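Local structure of 4-hydroxybenzoyl-CoA thioesterase (Staphylococcus aureus, 6FDG) at residues Val32-Tyr37 / Gly105-Ile110; Trp79-Ser84 / Val89-Ile94. The protein probably hydrolyses the thioester bond of acyl-CoA substrates, consistent with a role as DHNA-CoA thioesterase in the vitamin K2 pathway. All blocks are in the same frame, centred on the assembly; numbering follows the deposited sequence.

Interaction 1: residues Val32-Tyr37 / Gly105-Ile110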
# COMPACT_ATOMS: atom_id res chain seq x y z
N VAL A 32 -5.24 -12.90 -0.76
CA VAL A 32 -4.28 -13.96 -0.99
C VAL A 32 -4.91 -15.31 -0.61
O VAL A 32 -4.82 -16.29 -1.35
CB VAL A 32 -2.98 -13.69 -0.21
CG1 VAL A 32 -2.02 -14.93 -0.19
CG2 VAL A 32 -2.27 -12.52 -0.80
N ALA A 33 -5.55 -15.38 0.50
CA ALA A 33 -6.21 -16.60 0.98
C ALA A 33 -7.33 -17.04 0.12
O ALA A 33 -7.42 -18.25 -0.21
CB ALA A 33 -6.59 -16.42 2.45
N ARG A 34 -8.18 -16.11 -0.29
CA ARG A 34 -9.30 -16.44 -1.12
C ARG A 34 -8.86 -16.96 -2.52
O ARG A 34 -9.39 -17.95 -3.02
CB ARG A 34 -10.13 -15.12 -1.34
CG ARG A 34 -11.31 -15.26 -2.21
CD ARG A 34 -12.18 -14.01 -2.21
NE ARG A 34 -11.54 -12.84 -2.75
CZ ARG A 34 -11.14 -11.79 -2.05
NH1 ARG A 34 -10.65 -10.70 -2.74
NH2 ARG A 34 -11.04 -11.76 -0.73
N LEU A 35 -7.83 -16.36 -3.08
CA LEU A 35 -7.30 -16.80 -4.37
C LEU A 35 -6.65 -18.18 -4.18
O LEU A 35 -6.68 -18.98 -5.19
CB LEU A 35 -6.38 -15.74 -4.94
CG LEU A 35 -7.08 -14.48 -5.47
CD1 LEU A 35 -6.04 -13.38 -5.80
CD2 LEU A 35 -7.90 -14.75 -6.74
N ASP A 36 -6.06 -18.47 -3.02
CA ASP A 36 -5.48 -19.79 -2.77
C ASP A 36 -6.62 -20.78 -2.67
O ASP A 36 -6.51 -21.94 -3.16
CB ASP A 36 -4.68 -19.74 -1.45
CG ASP A 36 -3.89 -21.01 -1.15
OD1 ASP A 36 -3.26 -21.56 -2.08
OD2 ASP A 36 -3.96 -21.41 0.04
N TYR A 37 -7.75 -20.49 -2.01
CA TYR A 37 -8.94 -21.35 -1.93
C TYR A 37 -9.35 -21.70 -3.36
O TYR A 37 -9.60 -22.87 -3.71
CB TYR A 37 -10.06 -20.70 -1.13
CG TYR A 37 -11.32 -21.44 -1.09
CD1 TYR A 37 -12.26 -21.35 -2.13
CD2 TYR A 37 -11.65 -22.27 0.00
CE1 TYR A 37 -13.46 -22.03 -2.10
CE2 TYR A 37 -12.85 -22.96 0.07
CZ TYR A 37 -13.75 -22.87 -0.98
OH TYR A 37 -14.98 -23.58 -0.90
N GLY A 105 -13.03 -12.63 9.77
CA GLY A 105 -13.65 -11.60 8.89
C GLY A 105 -14.38 -12.25 7.79
O GLY A 105 -14.56 -13.54 7.75
N SER A 106 -14.87 -11.47 6.84
CA SER A 106 -15.62 -11.95 5.72
C SER A 106 -15.52 -11.00 4.57
O SER A 106 -15.23 -9.79 4.73
CB SER A 106 -17.07 -12.18 6.04
OG SER A 106 -17.73 -11.02 6.46
N THR A 107 -15.70 -11.50 3.36
CA THR A 107 -15.82 -10.71 2.13
C THR A 107 -16.94 -11.20 1.26
O THR A 107 -16.97 -12.46 0.95
CB THR A 107 -14.57 -10.71 1.29
OG1 THR A 107 -14.24 -12.09 0.94
CG2 THR A 107 -13.36 -10.04 1.97
N GLU A 108 -17.82 -10.32 0.79
CA GLU A 108 -18.80 -10.67 -0.27
C GLU A 108 -18.19 -10.30 -1.57
O GLU A 108 -17.63 -9.21 -1.76
CB GLU A 108 -20.07 -9.91 0.02
CG GLU A 108 -21.19 -10.24 -1.06
CD GLU A 108 -22.38 -9.38 -0.78
OE1 GLU A 108 -22.21 -8.14 -0.83
OE2 GLU A 108 -23.45 -9.91 -0.55
N LEU A 109 -18.34 -11.20 -2.58
CA LEU A 109 -17.79 -11.09 -3.94
C LEU A 109 -18.96 -11.24 -4.92
O LEU A 109 -19.86 -12.07 -4.67
CB LEU A 109 -16.77 -12.11 -4.27
CG LEU A 109 -15.37 -12.05 -3.72
CD1 LEU A 109 -14.61 -11.08 -4.47
CD2 LEU A 109 -15.22 -11.84 -2.25
N ILE A 110 -18.92 -10.51 -5.98
CA ILE A 110 -19.84 -10.64 -7.17
C ILE A 110 -18.93 -10.85 -8.36
O ILE A 110 -17.73 -10.67 -8.32
CB ILE A 110 -20.83 -9.47 -7.34
CG1 ILE A 110 -20.08 -8.15 -7.58
CG2 ILE A 110 -21.70 -9.39 -6.13
CD1 ILE A 110 -20.89 -6.92 -7.96
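Arg34 on helix 26-41 reaches across the core to Leu109 and Thr107 on strand 101-113. The Arg34 and Leu109 side chains run toward each other from helix and strand. Leu109 CD2 packs 3.7 Å from Arg34 CD, and Arg34 NE is nearly as close to it. It lies over one face of the guanidinium, off its centre. Leu109 CD1 lies 3.9 Å from Arg34 NE, so both methyl branches touch the arginine. The Arg34 chain leaves the helix with CG anti to the backbone N (chi1 178°) and stays extended to CD. The bend at chi3 (64°) then swings the guanidinium across the leucine.

Thr107 sits obliquely to the same group. Its OG1 lies 3.6 Å from Arg34 NH2, and the two are not hydrogen-bonded. Both instead bond to the hydroxyl of Tyr92. Thr107 CG2 adds a looser contact, 4.0 Å from Arg34 NH2.

This is a contact of the hotdog fold, in which the sheet wraps round a central helix. All three touching residues are buried. The direct touch is mainly van der Waals packing against a cationic group. The Tyr92 hydroxyl gives a polar link between helix and strand, and probably helps to fix the rotation of the guanidinium.

Interaction 2: residues Trp79-Ser84 / Val89-Ile94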
# COMPACT_ATOMS: atom_id res chain seq x y z
N TRP A 79 -13.17 -20.30 3.95
CA TRP A 79 -14.28 -21.17 3.45
C TRP A 79 -15.37 -20.29 2.90
O TRP A 79 -15.36 -19.04 3.03
CB TRP A 79 -14.90 -22.07 4.55
CG TRP A 79 -15.55 -21.42 5.64
CD1 TRP A 79 -16.91 -21.27 5.79
CD2 TRP A 79 -14.99 -20.89 6.85
NE1 TRP A 79 -17.20 -20.64 6.98
CE2 TRP A 79 -16.03 -20.41 7.63
CE3 TRP A 79 -13.66 -20.73 7.32
CZ2 TRP A 79 -15.81 -19.87 8.95
CZ3 TRP A 79 -13.49 -20.14 8.51
CH2 TRP A 79 -14.53 -19.74 9.28
N VAL A 80 -16.25 -20.85 2.08
CA VAL A 80 -17.39 -20.16 1.49
C VAL A 80 -18.59 -20.36 2.40
O VAL A 80 -19.18 -21.47 2.47
CB VAL A 80 -17.62 -20.62 0.06
CG1 VAL A 80 -18.90 -19.90 -0.44
CG2 VAL A 80 -16.42 -20.33 -0.80
N GLU A 81 -19.01 -19.35 3.15
CA GLU A 81 -20.16 -19.44 4.05
C GLU A 81 -21.42 -19.51 3.28
O GLU A 81 -22.37 -20.20 3.69
CB GLU A 81 -20.13 -18.23 4.97
CG GLU A 81 -21.21 -18.22 6.04
CD GLU A 81 -21.17 -19.36 7.00
OE1 GLU A 81 -20.09 -20.03 7.23
OE2 GLU A 81 -22.22 -19.49 7.72
N LYS A 82 -21.52 -18.76 2.18
CA LYS A 82 -22.76 -18.73 1.38
C LYS A 82 -22.39 -18.61 -0.10
O LYS A 82 -21.64 -17.69 -0.47
CB LYS A 82 -23.64 -17.55 1.75
CG LYS A 82 -23.96 -17.32 3.26
CD LYS A 82 -24.34 -15.89 3.65
CE LYS A 82 -24.91 -15.88 5.08
NZ LYS A 82 -26.19 -15.09 5.15
N TYR A 83 -22.92 -19.47 -0.96
CA TYR A 83 -22.77 -19.37 -2.38
C TYR A 83 -24.07 -19.20 -3.04
O TYR A 83 -25.04 -19.98 -2.74
CB TYR A 83 -22.07 -20.63 -2.93
CG TYR A 83 -22.18 -20.69 -4.42
CD1 TYR A 83 -21.43 -19.81 -5.21
CD2 TYR A 83 -23.00 -21.58 -5.11
CE1 TYR A 83 -21.55 -19.78 -6.57
CE2 TYR A 83 -23.11 -21.56 -6.50
CZ TYR A 83 -22.39 -20.65 -7.21
OH TYR A 83 -22.43 -20.55 -8.58
N SER A 84 -24.23 -18.27 -3.95
CA SER A 84 -25.33 -18.21 -4.89
C SER A 84 -24.69 -17.82 -6.23
O SER A 84 -23.53 -17.41 -6.34
CB SER A 84 -26.37 -17.23 -4.54
OG SER A 84 -26.01 -15.90 -4.83
N VAL A 89 -20.15 -15.31 -0.21
CA VAL A 89 -19.58 -14.75 1.04
C VAL A 89 -18.53 -15.72 1.53
O VAL A 89 -18.83 -16.89 1.81
CB VAL A 89 -20.63 -14.53 2.11
CG1 VAL A 89 -19.99 -13.93 3.37
CG2 VAL A 89 -21.72 -13.59 1.58
N TYR A 90 -17.28 -15.29 1.56
CA TYR A 90 -16.15 -16.03 2.13
C TYR A 90 -15.98 -15.61 3.54
O TYR A 90 -16.12 -14.40 3.88
CB TYR A 90 -14.87 -15.77 1.36
CG TYR A 90 -14.83 -16.18 -0.07
CD1 TYR A 90 -15.50 -15.51 -1.06
CD2 TYR A 90 -14.16 -17.37 -0.42
CE1 TYR A 90 -15.46 -15.96 -2.39
CE2 TYR A 90 -14.10 -17.81 -1.77
CZ TYR A 90 -14.77 -17.10 -2.65
OH TYR A 90 -14.73 -17.52 -4.03
N LYS A 91 -15.62 -16.53 4.42
CA LYS A 91 -15.22 -16.24 5.80
C LYS A 91 -13.82 -16.71 6.00
O LYS A 91 -13.30 -17.64 5.37
CB LYS A 91 -16.18 -16.91 6.82
CG LYS A 91 -17.47 -16.13 6.97
CD LYS A 91 -18.46 -16.75 7.94
CE LYS A 91 -17.90 -16.72 9.33
NZ LYS A 91 -19.12 -16.57 10.27
N TYR A 92 -13.16 -16.02 6.95
CA TYR A 92 -11.76 -16.25 7.25
C TYR A 92 -11.46 -16.26 8.74
O TYR A 92 -12.11 -15.57 9.55
CB TYR A 92 -10.88 -15.09 6.74
CG TYR A 92 -11.18 -14.75 5.28
CD1 TYR A 92 -12.19 -13.79 4.99
CD2 TYR A 92 -10.46 -15.27 4.25
CE1 TYR A 92 -12.53 -13.49 3.67
CE2 TYR A 92 -10.77 -14.93 2.91
CZ TYR A 92 -11.76 -14.01 2.66
OH TYR A 92 -12.04 -13.64 1.30
N GLU A 93 -10.45 -17.03 9.08
CA GLU A 93 -9.82 -16.99 10.46
C GLU A 93 -8.35 -16.91 10.25
O GLU A 93 -7.78 -17.65 9.45
CB GLU A 93 -10.16 -18.28 11.26
CG GLU A 93 -11.58 -18.39 11.63
CD GLU A 93 -11.99 -19.72 12.31
OE1 GLU A 93 -11.27 -20.68 12.15
OE2 GLU A 93 -13.10 -19.67 12.83
N ILE A 94 -7.67 -16.03 11.00
CA ILE A 94 -6.22 -15.94 10.95
C ILE A 94 -5.61 -16.37 12.29
O ILE A 94 -6.04 -15.88 13.36
CB ILE A 94 -5.71 -14.54 10.68
CG1 ILE A 94 -6.33 -13.98 9.36
CG2 ILE A 94 -4.21 -14.51 10.65
CD1 ILE A 94 -5.86 -12.61 9.01
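The Trp79 indole carries Lys91 over one face and has Glu81 and Glu93 at its edges. Lys91 CB forms a CH-pi contact, 3.9 Å from the centroid of the Trp79 six-membered ring. In the ring plane, Trp79 NE1 donates to Glu81 OE1 at 3.0 Å, a fairly straight bond (158°) that meets the oxygen nearly along its C-O axis. The Glu93 carboxylate stands almost perpendicular to the indole (84°), with Glu93 OE2 3.8 Å from Trp79 CH2. Trp79 CG sits between the backbone N and carbonyl carbon (chi1 64°), which turns the indole over the neighbouring strand.

Glu81 and Lys91 run side by side, with Glu81 CG 3.7 Å from Lys91 CD. Val80 and Tyr90 pair on the other face of the sheet. Val80 CG2 lies 3.6 Å from Tyr90 CE2, and the Tyr90 hydroxyl bonds to Tyr133.

The backbones form an antiparallel hairpin. Trp79 and Lys91 exchange two hydrogen bonds. A classic beta bulge follows, where Glu81 and Lys82 both face Val89. Their N-H groups make weak bonds to Val89 O, while Val89 N makes a firmer bond of 2.8 Å to Lys82 O.

The in-plane bond to Glu81 probably helps to fix the tilt of the indole, while Lys91 packs on its face; Met1 also touches it. Glu81 OE1 and Lys91 NZ remain 4.7 Å apart, so their attraction is probably only a modest electrostatic aid.

In the fold
Interactions 1 and 2 have centres about 7 Å apart. Segment 105-110 and both segments of interaction 2 lie in one sheet, with helix 26-41 packed against it. The helix comes first along the chain, then strands 73-83, 88-95 and 101-113. The hairpin of interaction 2 therefore falls between the two segments of interaction 1. Strand 88-95 is the bridge: it pairs with 73-83 on one side and 101-113 on the other. Thr107 O lies 2.9 Å from Tyr90 N, a backbone hydrogen bond between the two contacts. Tyr37 OH also packs against Val80 CG2, so the helix touches both regions. Interaction 1 joins the central helix of the hotdog fold to strand 101-113, and interaction 2 pairs two strands of the same sheet.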